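Local coordinates for protein arsenate Reductase (Corynebacterium glutamicum, PDB 3T38) that probably reduces arsenate to arsenite in a thioredoxin-dependent reaction, using a low molecular weight tyrosine phosphatase fold, at residues A[89-94]-A[112-117]; A[95-100]-A[192-197]. All blocks are in the same frame, centred on the assembly; numbering follows the deposited sequence.

Both contacts are buried, yet they illustrate how chemistry follows place in an alpha/beta fold. Interaction 1 lies about 7 Å from the centre of the chain, where the loop after strand 83-88 rests on the end of strand 111-116; its main link is polar, an asparagine amide held among backbone and hydroxyl groups. Interaction 2, about 14 Å from the chain centre, is entirely apolar and joins helix 94-106 to helix 190-211. The two adjoin because the loop runs directly into helix 94-106: Asn-91 O lies 2.8 Å from Gln-96 NE2, a probable hydrogen bond. Helix 94-106 turns its serines (Ser-95, Ser-99) to strand 111-116 and Ile-97 and Ala-98 to helix 190-211.

Interaction 1 of 2, residues A[89-94]-A[112-117]; sequences VHNAGR and VRSAGS
Asn-91 bridges from its loop to strand 112-116 at Ser-114, Ala-115 and Gly-116, and its side chain can be followed atom by atom along that strand. CB comes first, 3.4 Å from Gly-116 N. Its torsion sets CG opposite the backbone nitrogen (chi1 -169°), which carries the amide over the main chain of Ala-115, where CG lies 3.5 Å from Ala-115 CA. At the tip the two branches part. OD1 stays beside Ala-115 CA and accepts the backbone N-H of Lys-144; ND2 donates to Ser-114 OG at 3.2 Å, nearly straight (171°), the hydroxyl lying 5° out of the amide plane. The stronger partner of ND2, Ser-95 OG, lies just beyond the segment, on the following helix. With both branches engaged, the amide is probably fixed against a flip. Beside it, Val-89 O comes within 3.4 Å of Gly-116 CA, a close approach to a residue without a side chain, and Val-89 CG1 lies 3.9 Å from Ser-117 OG. From Cys-88 to Arg-94 the loop follows the CX5R pattern, and an asparagine tying its turn to serines of the neighbouring strand and helix is characteristic of the low molecular weight phosphatase P-loop.

Interaction 2 of 2, residues A[95-100]-A[192-197]; sequences SQIASA and EIIEEI
Ile-97 projects from helix 95-100 into a patch of Ile-193, Ile-194 and Ile-197 on helix 192-197, and the interface is apolar throughout. Its CD1 does most of the reaching: with chi2 extended (168°), the methyl is carried outward until it lies 3.4 Å from Ile-194 CG1, tighter than ordinary van der Waals contact. The same methyl is 4.0 Å from Ile-197 CD1 and touches Ile-193 CG2 more loosely, at 4.3 Å. The other branch, CG2, meets Ile-197 CG2 at 3.8 Å. The side chain of Ile-97 crosses those of Ile-194 and Ile-197 at about a right angle, meeting them through methyl and methylene groups.

At one place a methyl packs on the backbone rather than on a side chain. Ile-197 CG2 settles 3.7 Å from Ala-98 CA, next to the small methyl of that alanine, and here the two CA atoms, of Ala-98 and Ile-197, come within 6.2 Å.

The axes of the two short segments approach to 9.8 Å, an ordinary spacing for packed helices with side chains between them, and cross at -43°. Helix 125-133 adds further apolar cover, Val-127 against Ile-97 and Ile-130 against Ile-194, while Ala-98 also touches Phe-86 of the sheet. Pairing of the helix that follows the P-loop with the C-terminal helix over the parallel sheet is characteristic of the low molecular weight tyrosine phosphatase fold.

Interaction 1 of 2, residues A[89-94]-A[112-117]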
ATOM      1  N   VAL A  89       8.298 -12.295  -0.529  1.00 27.00           N
ATOM      2  CA  VAL A  89       7.999 -11.513   0.673  1.00 27.31           C
ATOM      3  C   VAL A  89       8.500 -10.063   0.550  1.00 27.10           C
ATOM      4  O   VAL A  89       7.709  -9.156   0.598  1.00 28.71           O
ATOM      5  CB  VAL A  89       8.449 -12.199   1.989  1.00 30.19           C
ATOM      6  CG1 VAL A  89       8.197 -11.262   3.192  1.00 27.67           C
ATOM      7  CG2 VAL A  89       7.726 -13.567   2.175  1.00 27.79           C
ATOM      8  N   HIS A  90       9.783  -9.867   0.257  1.00 25.09           N
ATOM      9  CA  HIS A  90      10.456  -8.584   0.388  1.00 23.80           C
ATOM     10  C   HIS A  90      10.668  -7.885  -0.918  1.00 23.19           C
ATOM     11  O   HIS A  90      11.141  -6.754  -0.904  1.00 23.01           O
ATOM     12  CB  HIS A  90      11.818  -8.802   0.998  1.00 24.31           C
ATOM     13  CG  HIS A  90      11.741  -9.353   2.370  1.00 30.27           C
ATOM     14  ND1 HIS A  90      12.280 -10.567   2.705  1.00 34.20           N
ATOM     15  CD2 HIS A  90      11.155  -8.863   3.494  1.00 34.32           C
ATOM     16  CE1 HIS A  90      12.074 -10.787   3.992  1.00 39.16           C
ATOM     17  NE2 HIS A  90      11.379  -9.772   4.487  1.00 39.40           N
ATOM     18  N   ASN A  91      10.343  -8.557  -2.016  1.00 21.70           N
ATOM     19  CA  ASN A  91      10.514  -8.020  -3.347  1.00 23.66           C
ATOM     20  C   ASN A  91      11.955  -7.491  -3.460  1.00 24.47           C
ATOM     21  O   ASN A  91      12.211  -6.471  -4.110  1.00 25.73           O
ATOM     22  CB  ASN A  91       9.441  -6.934  -3.709  1.00 21.16           C
ATOM     23  CG  ASN A  91       9.452  -6.571  -5.203  1.00 23.74           C
ATOM     24  OD1 ASN A  91       9.205  -5.414  -5.581  1.00 26.46           O
ATOM     25  ND2 ASN A  91       9.758  -7.545  -6.061  1.00 21.76           N
ATOM     26  N   ALA A  92      12.883  -8.167  -2.780  1.00 24.29           N
ATOM     27  CA  ALA A  92      14.262  -7.844  -2.870  1.00 25.09           C
ATOM     28  C   ALA A  92      15.146  -8.937  -3.431  1.00 26.75           C
ATOM     29  O   ALA A  92      16.299  -8.657  -3.813  1.00 27.52           O
ATOM     30  CB  ALA A  92      14.754  -7.434  -1.561  1.00 25.20           C
ATOM     31  N   GLY A  93      14.651 -10.177  -3.473  1.00 27.46           N
ATOM     32  CA  GLY A  93      15.447 -11.334  -3.920  1.00 28.10           C
ATOM     33  C   GLY A  93      14.683 -12.097  -4.979  1.00 29.24           C
ATOM     34  O   GLY A  93      14.545 -11.635  -6.137  1.00 28.55           O
ATOM     35  N   ARG A  94      14.097 -13.223  -4.555  1.00 29.24           N
ATOM     36  CA  ARG A  94      13.302 -14.131  -5.425  1.00 28.25           C
ATOM     37  C   ARG A  94      12.506 -13.485  -6.581  1.00 27.31           C
ATOM     38  O   ARG A  94      12.673 -13.859  -7.752  1.00 27.26           O
ATOM     39  CB  ARG A  94      12.304 -14.932  -4.573  1.00 26.81           C
ATOM     40  CG  ARG A  94      12.960 -15.984  -3.677  1.00 31.02           C
ATOM     41  CD  ARG A  94      11.969 -16.563  -2.653  1.00 32.90           C
ATOM     42  NE  ARG A  94      12.504 -17.693  -1.902  1.00 37.91           N
ATOM     43  CZ  ARG A  94      13.391 -17.607  -0.902  1.00 41.87           C
ATOM     44  NH1 ARG A  94      13.889 -16.427  -0.515  1.00 39.10           N
ATOM     45  NH2 ARG A  94      13.798 -18.719  -0.279  1.00 45.01           N
ATOM     46  N   VAL A 112       6.828  -7.722 -17.691  1.00 26.45           N
ATOM     47  CA  VAL A 112       7.057  -8.488 -16.450  1.00 24.31           C
ATOM     48  C   VAL A 112       7.013  -7.526 -15.271  1.00 24.67           C
ATOM     49  O   VAL A 112       7.595  -6.465 -15.349  1.00 25.20           O
ATOM     50  CB  VAL A 112       8.411  -9.232 -16.480  1.00 24.76           C
ATOM     51  CG1 VAL A 112       8.451 -10.351 -15.348  1.00 23.13           C
ATOM     52  CG2 VAL A 112       8.665  -9.921 -17.871  1.00 24.49           C
ATOM     53  N   ARG A 113       6.378  -7.929 -14.150  1.00 25.16           N
ATOM     54  CA  ARG A 113       6.312  -7.137 -12.932  1.00 23.27           C
ATOM     55  C   ARG A 113       6.686  -7.943 -11.747  1.00 23.98           C
ATOM     56  O   ARG A 113       6.579  -9.189 -11.752  1.00 23.39           O
ATOM     57  CB  ARG A 113       4.915  -6.651 -12.740  1.00 22.70           C
ATOM     58  CG  ARG A 113       4.425  -5.967 -13.973  1.00 24.14           C
ATOM     59  CD  ARG A 113       3.181  -5.147 -13.693  1.00 21.37           C
ATOM     60  NE  ARG A 113       2.822  -4.255 -14.810  1.00 23.59           N
ATOM     61  CZ  ARG A 113       2.075  -4.599 -15.854  1.00 26.20           C
ATOM     62  NH1 ARG A 113       1.680  -5.863 -16.014  1.00 27.06           N
ATOM     63  NH2 ARG A 113       1.756  -3.683 -16.784  1.00 33.29           N
ATOM     64  N   SER A 114       7.136  -7.251 -10.701  1.00 23.39           N
ATOM     65  CA  SER A 114       7.274  -7.928  -9.396  1.00 23.46           C
ATOM     66  C   SER A 114       6.733  -7.114  -8.213  1.00 23.22           C
ATOM     67  O   SER A 114       6.484  -5.930  -8.343  1.00 21.71           O
ATOM     68  CB  SER A 114       8.746  -8.290  -9.137  1.00 24.82           C
ATOM     69  OG  SER A 114       9.616  -7.150  -9.196  1.00 23.03           O
ATOM     70  N   ALA A 115       6.557  -7.755  -7.040  1.00 23.29           N
ATOM     71  CA  ALA A 115       6.066  -7.025  -5.897  1.00 22.92           C
ATOM     72  C   ALA A 115       6.256  -7.867  -4.679  1.00 24.25           C
ATOM     73  O   ALA A 115       6.574  -9.055  -4.806  1.00 23.73           O
ATOM     74  CB  ALA A 115       4.542  -6.584  -6.098  1.00 21.25           C
ATOM     75  N   GLY A 116       6.075  -7.235  -3.513  1.00 22.98           N
ATOM     76  CA  GLY A 116       6.289  -7.881  -2.243  1.00 23.91           C
ATOM     77  C   GLY A 116       5.081  -7.687  -1.352  1.00 24.09           C
ATOM     78  O   GLY A 116       4.307  -6.729  -1.543  1.00 24.55           O
ATOM     79  N   SER A 117       4.867  -8.640  -0.444  1.00 24.61           N
ATOM     80  CA  SER A 117       3.918  -8.446   0.643  1.00 24.61           C
ATOM     81  C   SER A 117       4.527  -7.463   1.678  1.00 24.44           C
ATOM     82  O   SER A 117       3.800  -6.713   2.338  1.00 24.43           O
ATOM     83  CB  SER A 117       3.529  -9.792   1.285  1.00 26.25           C
ATOM     84  OG  SER A 117       4.640 -10.431   1.883  1.00 26.35           O
TER

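Interaction 2 of 2, residues A[95-100]-A[192-197]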
ATOM      1  N   SER A  95      11.597 -12.562  -6.261  1.00 26.05           N
ATOM      2  CA  SER A  95      10.750 -11.981  -7.336  1.00 25.21           C
ATOM      3  C   SER A  95      11.519 -11.065  -8.283  1.00 24.39           C
ATOM      4  O   SER A  95      11.149 -10.905  -9.445  1.00 26.25           O
ATOM      5  CB  SER A  95       9.491 -11.277  -6.794  1.00 23.16           C
ATOM      6  OG  SER A  95       9.782 -10.277  -5.818  1.00 25.01           O
ATOM      7  N   GLN A  96      12.564 -10.455  -7.788  1.00 23.51           N
ATOM      8  CA  GLN A  96      13.399  -9.574  -8.603  1.00 25.12           C
ATOM      9  C   GLN A  96      14.285 -10.365  -9.550  1.00 26.12           C
ATOM     10  O   GLN A  96      14.476  -9.964 -10.700  1.00 28.44           O
ATOM     11  CB  GLN A  96      14.264  -8.662  -7.710  1.00 24.41           C
ATOM     12  CG  GLN A  96      13.450  -7.727  -6.793  1.00 23.55           C
ATOM     13  CD  GLN A  96      12.969  -6.460  -7.517  1.00 26.36           C
ATOM     14  OE1 GLN A  96      13.069  -6.354  -8.742  1.00 31.51           O
ATOM     15  NE2 GLN A  96      12.460  -5.477  -6.756  1.00 24.73           N
ATOM     16  N   ILE A  97      14.829 -11.463  -9.051  1.00 25.86           N
ATOM     17  CA  ILE A  97      15.566 -12.421  -9.834  1.00 26.65           C
ATOM     18  C   ILE A  97      14.679 -12.986 -10.915  1.00 27.19           C
ATOM     19  O   ILE A  97      15.088 -12.993 -12.094  1.00 29.72           O
ATOM     20  CB  ILE A  97      16.069 -13.614  -8.964  1.00 26.94           C
ATOM     21  CG1 ILE A  97      16.991 -13.096  -7.864  1.00 22.61           C
ATOM     22  CG2 ILE A  97      16.746 -14.699  -9.878  1.00 24.70           C
ATOM     23  CD1 ILE A  97      17.307 -14.166  -6.781  1.00 26.00           C
ATOM     24  N   ALA A  98      13.482 -13.457 -10.538  1.00 25.47           N
ATOM     25  CA  ALA A  98      12.627 -14.103 -11.500  1.00 25.72           C
ATOM     26  C   ALA A  98      12.233 -13.097 -12.579  1.00 26.59           C
ATOM     27  O   ALA A  98      12.228 -13.397 -13.779  1.00 26.82           O
ATOM     28  CB  ALA A  98      11.394 -14.670 -10.845  1.00 24.58           C
ATOM     29  N   SER A  99      11.884 -11.892 -12.140  1.00 25.88           N
ATOM     30  CA  SER A  99      11.421 -10.897 -13.067  1.00 26.79           C
ATOM     31  C   SER A  99      12.506 -10.503 -14.064  1.00 26.79           C
ATOM     32  O   SER A  99      12.210 -10.307 -15.261  1.00 27.98           O
ATOM     33  CB  SER A  99      10.938  -9.630 -12.295  1.00 27.45           C
ATOM     34  OG  SER A  99      10.673  -8.558 -13.212  1.00 30.52           O
ATOM     35  N   ALA A 100      13.743 -10.336 -13.575  1.00 25.81           N
ATOM     36  CA  ALA A 100      14.831  -9.876 -14.437  1.00 26.44           C
ATOM     37  C   ALA A 100      15.278 -10.972 -15.403  1.00 25.95           C
ATOM     38  O   ALA A 100      15.670 -10.676 -16.524  1.00 27.80           O
ATOM     39  CB  ALA A 100      16.041  -9.296 -13.603  1.00 25.41           C
ATOM     40  N   GLU A 192      22.577 -20.162  -5.372  1.00 43.27           N
ATOM     41  CA  GLU A 192      21.795 -21.346  -5.722  1.00 42.72           C
ATOM     42  C   GLU A 192      20.342 -21.059  -6.045  1.00 38.58           C
ATOM     43  O   GLU A 192      19.772 -21.638  -6.962  1.00 38.39           O
ATOM     44  CB  GLU A 192      21.889 -22.357  -4.584  1.00 45.74           C
ATOM     45  CG  GLU A 192      23.278 -23.046  -4.492  1.00 51.39           C
ATOM     46  CD  GLU A 192      23.560 -23.655  -3.112  1.00 57.09           C
ATOM     47  OE1 GLU A 192      23.076 -23.120  -2.088  1.00 56.51           O
ATOM     48  OE2 GLU A 192      24.293 -24.668  -3.047  1.00 63.42           O
ATOM     49  N   ILE A 193      19.749 -20.159  -5.282  1.00 34.86           N
ATOM     50  CA  ILE A 193      18.404 -19.666  -5.563  1.00 32.92           C
ATOM     51  C   ILE A 193      18.338 -19.053  -6.998  1.00 30.93           C
ATOM     52  O   ILE A 193      17.392 -19.258  -7.701  1.00 30.79           O
ATOM     53  CB  ILE A 193      17.988 -18.581  -4.491  1.00 31.04           C
ATOM     54  CG1 ILE A 193      17.867 -19.191  -3.103  1.00 33.28           C
ATOM     55  CG2 ILE A 193      16.636 -17.893  -4.847  1.00 29.53           C
ATOM     56  CD1 ILE A 193      17.789 -18.110  -2.019  1.00 34.98           C
ATOM     57  N   ILE A 194      19.338 -18.274  -7.398  1.00 30.84           N
ATOM     58  CA  ILE A 194      19.374 -17.705  -8.749  1.00 30.64           C
ATOM     59  C   ILE A 194      19.350 -18.822  -9.797  1.00 32.32           C
ATOM     60  O   ILE A 194      18.556 -18.765 -10.724  1.00 31.40           O
ATOM     61  CB  ILE A 194      20.538 -16.676  -8.908  1.00 30.68           C
ATOM     62  CG1 ILE A 194      20.182 -15.426  -8.102  1.00 29.55           C
ATOM     63  CG2 ILE A 194      20.771 -16.297 -10.326  1.00 32.50           C
ATOM     64  CD1 ILE A 194      21.290 -14.316  -7.931  1.00 29.47           C
ATOM     65  N   GLU A 195      20.127 -19.884  -9.561  1.00 35.52           N
ATOM     66  CA  GLU A 195      20.192 -21.061 -10.452  1.00 39.15           C
ATOM     67  C   GLU A 195      18.893 -21.818 -10.489  1.00 38.35           C
ATOM     68  O   GLU A 195      18.485 -22.244 -11.542  1.00 38.77           O
ATOM     69  CB  GLU A 195      21.250 -22.063 -10.009  1.00 42.00           C
ATOM     70  CG  GLU A 195      22.534 -21.427  -9.636  1.00 47.51           C
ATOM     71  CD  GLU A 195      23.464 -21.285 -10.819  1.00 55.55           C
ATOM     72  OE1 GLU A 195      22.968 -20.773 -11.887  1.00 53.61           O
ATOM     73  OE2 GLU A 195      24.662 -21.698 -10.668  1.00 51.76           O
ATOM     74  N   GLU A 196      18.271 -22.036  -9.330  1.00 38.11           N
ATOM     75  CA  GLU A 196      17.002 -22.754  -9.336  1.00 38.79           C
ATOM     76  C   GLU A 196      15.919 -21.928 -10.045  1.00 34.68           C
ATOM     77  O   GLU A 196      15.164 -22.450 -10.837  1.00 35.78           O
ATOM     78  CB  GLU A 196      16.572 -23.163  -7.940  1.00 39.72           C
ATOM     79  CG  GLU A 196      15.110 -23.590  -7.914  1.00 46.25           C
ATOM     80  CD  GLU A 196      14.692 -24.206  -6.590  1.00 56.25           C
ATOM     81  OE1 GLU A 196      15.327 -23.872  -5.544  1.00 58.61           O
ATOM     82  OE2 GLU A 196      13.720 -25.019  -6.603  1.00 61.64           O
ATOM     83  N   ILE A 197      15.881 -20.634  -9.788  1.00 30.64           N
ATOM     84  CA  ILE A 197      14.898 -19.817 -10.394  1.00 27.53           C
ATOM     85  C   ILE A 197      15.083 -19.737 -11.923  1.00 29.08           C
ATOM     86  O   ILE A 197      14.108 -19.848 -12.676  1.00 28.04           O
ATOM     87  CB  ILE A 197      14.929 -18.421  -9.763  1.00 27.20           C
ATOM     88  CG1 ILE A 197      14.387 -18.487  -8.310  1.00 24.85           C
ATOM     89  CG2 ILE A 197      14.165 -17.375 -10.657  1.00 22.27           C
ATOM     90  CD1 ILE A 197      14.699 -17.117  -7.526  1.00 21.24           C
TER